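Leucine-rich repeat protein (Bacteroides thetaiotaomicron, PDB 4ECN) is of unknown function but, as an extracellular protein built largely of leucine-rich repeats, probably binds other proteins. Local coordinates at residues G625-K630 / S648-Y653. Numbering follows the deposited sequence.
Sequences GFSHNK and SVDFSY
Phe626 and Phe651 run alongside each other at equivalent places in neighbouring coils, their planes 11° apart but the rings displaced, with little overlap. Their centroids are 4.8 Å apart, and CD1 and CG of Phe626 rest against CE1 of Phe651. Val649 CG1 adds a looser apolar touch at the edge of the Phe626 ring. The second aromatic pair, His628 and Tyr653, forms an offset stack with centroids 4.3 Å apart and planes at 12°. Tyr653 CB sits over the centre of the imidazole in a CH-pi contact, while His628 NE2 lies above the tyrosine ring, displaced toward its rim. Both residues have CG anti to the carbonyl carbon (chi1 -69° in His628); with matching left-handed backbones and like chi2 values, this leaves the rings nearly parallel. His628 ND1 bonds in its ring plane to Ser627 OG; an alanine here would probably cost that hydroxyl the ND1 bond, leaving it with Asp603, and uncover one face of Tyr653. Tyr604 and Tyr682 continue this stack. Phe626 N bonds to Asp650 O (2.9 Å); His628 N to Ser652 O and Asn629 N to Tyr653 O also tie the parallel coils together. Beside Ser627 CB, Asp650 OD1 accepts from Ser652 N, an Asx turn, and also from Ser652 OG. Asn629 and Asn654, whose ND2 bonds Phe626 O, belong to the asparagine ladder characteristic of leucine-rich repeat solenoids, the phenylalanines filling a consensus leucine position.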
ATOM      1  N   GLY A 625      16.955  15.609   4.278  1.00 36.98           N
ATOM      2  CA  GLY A 625      16.022  16.640   3.842  1.00 36.11           C
ATOM      3  C   GLY A 625      15.722  17.691   4.881  1.00 42.48           C
ATOM      4  O   GLY A 625      15.268  17.367   5.990  1.00 43.17           O
ATOM      5  N   PHE A 626      15.999  18.963   4.527  1.00 39.41           N
ATOM      6  CA  PHE A 626      15.728  20.136   5.366  1.00 40.31           C
ATOM      7  C   PHE A 626      15.051  21.212   4.528  1.00 45.47           C
ATOM      8  O   PHE A 626      15.015  22.381   4.929  1.00 47.55           O
ATOM      9  CB  PHE A 626      17.013  20.694   6.010  1.00 42.92           C
ATOM     10  CG  PHE A 626      17.970  19.691   6.607  1.00 45.16           C
ATOM     11  CD1 PHE A 626      18.976  19.119   5.832  1.00 47.49           C
ATOM     12  CD2 PHE A 626      17.883  19.336   7.947  1.00 47.73           C
ATOM     13  CE1 PHE A 626      19.861  18.207   6.382  1.00 48.41           C
ATOM     14  CE2 PHE A 626      18.773  18.423   8.501  1.00 50.38           C
ATOM     15  CZ  PHE A 626      19.753  17.861   7.714  1.00 48.37           C
ATOM     16  N   SER A 627      14.545  20.834   3.345  1.00 39.83           N
ATOM     17  CA  SER A 627      13.931  21.771   2.425  1.00 38.90           C
ATOM     18  C   SER A 627      12.602  22.262   2.935  1.00 45.56           C
ATOM     19  O   SER A 627      11.995  21.625   3.790  1.00 46.41           O
ATOM     20  CB  SER A 627      13.734  21.129   1.057  1.00 40.46           C
ATOM     21  OG  SER A 627      12.634  20.237   1.095  1.00 47.11           O
ATOM     22  N   HIS A 628      12.118  23.365   2.351  1.00 42.59           N
ATOM     23  CA  HIS A 628      10.822  23.974   2.611  1.00 42.43           C
ATOM     24  C   HIS A 628      10.636  24.245   4.101  1.00 48.13           C
ATOM     25  O   HIS A 628       9.724  23.710   4.738  1.00 48.63           O
ATOM     26  CB  HIS A 628       9.682  23.119   2.052  1.00 42.32           C
ATOM     27  CG  HIS A 628       9.667  23.096   0.553  1.00 45.02           C
ATOM     28  ND1 HIS A 628      10.393  22.149  -0.169  1.00 46.07           N
ATOM     29  CD2 HIS A 628       9.039  23.919  -0.318  1.00 46.31           C
ATOM     30  CE1 HIS A 628      10.163  22.417  -1.447  1.00 44.96           C
ATOM     31  NE2 HIS A 628       9.347  23.462  -1.589  1.00 45.55           N
ATOM     32  N   ASN A 629      11.513  25.108   4.637  1.00 44.48           N
ATOM     33  CA  ASN A 629      11.465  25.586   6.017  1.00 45.19           C
ATOM     34  C   ASN A 629      11.738  27.095   6.021  1.00 50.17           C
ATOM     35  O   ASN A 629      11.497  27.756   5.006  1.00 50.92           O
ATOM     36  CB  ASN A 629      12.425  24.826   6.923  1.00 41.83           C
ATOM     37  CG  ASN A 629      11.909  23.498   7.333  1.00 51.94           C
ATOM     38  OD1 ASN A 629      11.166  23.388   8.286  1.00 51.39           O
ATOM     39  ND2 ASN A 629      12.315  22.460   6.647  1.00 42.64           N
ATOM     40  N   LYS A 630      12.182  27.640   7.155  1.00 45.34           N
ATOM     41  CA  LYS A 630      12.465  29.060   7.303  1.00 45.34           C
ATOM     42  C   LYS A 630      13.909  29.218   7.821  1.00 51.47           C
ATOM     43  O   LYS A 630      14.235  30.222   8.483  1.00 51.92           O
ATOM     44  CB  LYS A 630      11.424  29.710   8.244  1.00 47.03           C
ATOM     45  CG  LYS A 630       9.996  29.795   7.660  1.00 60.06           C
ATOM     46  CD  LYS A 630       8.963  30.379   8.659  1.00 76.90           C
ATOM     47  CE  LYS A 630       7.555  30.519   8.095  1.00 93.46           C
ATOM     48  NZ  LYS A 630       6.570  31.016   9.103  1.00 94.11           N
ATOM     49  N   SER A 648      23.931  13.458  -0.365  1.00 42.34           N
ATOM     50  CA  SER A 648      23.462  14.830  -0.499  1.00 42.11           C
ATOM     51  C   SER A 648      22.798  15.447   0.773  1.00 48.73           C
ATOM     52  O   SER A 648      22.305  14.733   1.656  1.00 49.53           O
ATOM     53  CB  SER A 648      22.421  14.885  -1.613  1.00 43.67           C
ATOM     54  OG  SER A 648      21.354  13.973  -1.391  1.00 45.48           O
ATOM     55  N   VAL A 649      22.732  16.791   0.802  1.00 43.59           N
ATOM     56  CA  VAL A 649      21.980  17.549   1.790  1.00 43.06           C
ATOM     57  C   VAL A 649      21.072  18.457   1.006  1.00 45.11           C
ATOM     58  O   VAL A 649      21.542  19.081   0.042  1.00 47.05           O
ATOM     59  CB  VAL A 649      22.812  18.308   2.845  1.00 48.03           C
ATOM     60  CG1 VAL A 649      23.423  17.352   3.844  1.00 48.62           C
ATOM     61  CG2 VAL A 649      23.875  19.199   2.212  1.00 48.12           C
ATOM     62  N   ASP A 650      19.772  18.497   1.348  1.00 36.68           N
ATOM     63  CA  ASP A 650      18.815  19.363   0.650  1.00 34.96           C
ATOM     64  C   ASP A 650      18.339  20.498   1.573  1.00 39.78           C
ATOM     65  O   ASP A 650      17.604  20.281   2.557  1.00 39.18           O
ATOM     66  CB  ASP A 650      17.615  18.566   0.108  1.00 36.23           C
ATOM     67  CG  ASP A 650      16.548  19.370  -0.637  1.00 46.86           C
ATOM     68  OD1 ASP A 650      16.868  20.500  -1.126  1.00 44.66           O
ATOM     69  OD2 ASP A 650      15.411  18.854  -0.780  1.00 53.52           O
ATOM     70  N   PHE A 651      18.760  21.718   1.231  1.00 37.48           N
ATOM     71  CA  PHE A 651      18.394  22.924   1.965  1.00 37.88           C
ATOM     72  C   PHE A 651      17.642  23.896   1.068  1.00 39.71           C
ATOM     73  O   PHE A 651      17.615  25.093   1.344  1.00 40.14           O
ATOM     74  CB  PHE A 651      19.649  23.595   2.538  1.00 40.45           C
ATOM     75  CG  PHE A 651      20.357  22.838   3.629  1.00 42.13           C
ATOM     76  CD1 PHE A 651      19.840  22.804   4.917  1.00 46.77           C
ATOM     77  CD2 PHE A 651      21.594  22.263   3.400  1.00 44.19           C
ATOM     78  CE1 PHE A 651      20.515  22.152   5.938  1.00 48.67           C
ATOM     79  CE2 PHE A 651      22.278  21.610   4.424  1.00 48.27           C
ATOM     80  CZ  PHE A 651      21.728  21.543   5.685  1.00 47.53           C
ATOM     81  N   SER A 652      17.031  23.391  -0.001  1.00 35.41           N
ATOM     82  CA  SER A 652      16.269  24.226  -0.924  1.00 35.26           C
ATOM     83  C   SER A 652      15.037  24.812  -0.227  1.00 39.70           C
ATOM     84  O   SER A 652      14.555  24.240   0.745  1.00 38.75           O
ATOM     85  CB  SER A 652      15.854  23.435  -2.168  1.00 37.83           C
ATOM     86  OG  SER A 652      15.025  22.323  -1.866  1.00 43.97           O
ATOM     87  N   TYR A 653      14.560  25.971  -0.709  1.00 37.43           N
ATOM     88  CA  TYR A 653      13.374  26.675  -0.213  1.00 37.97           C
ATOM     89  C   TYR A 653      13.463  26.968   1.301  1.00 41.68           C
ATOM     90  O   TYR A 653      12.625  26.525   2.086  1.00 41.68           O
ATOM     91  CB  TYR A 653      12.090  25.899  -0.535  1.00 39.22           C
ATOM     92  CG  TYR A 653      11.788  25.831  -2.014  1.00 40.92           C
ATOM     93  CD1 TYR A 653      12.268  24.787  -2.797  1.00 42.11           C
ATOM     94  CD2 TYR A 653      10.996  26.799  -2.628  1.00 42.45           C
ATOM     95  CE1 TYR A 653      11.971  24.708  -4.157  1.00 42.29           C
ATOM     96  CE2 TYR A 653      10.696  26.732  -3.990  1.00 43.17           C
ATOM     97  CZ  TYR A 653      11.177  25.677  -4.748  1.00 48.34           C
ATOM     98  OH  TYR A 653      10.876  25.600  -6.081  1.00 49.63           O
TER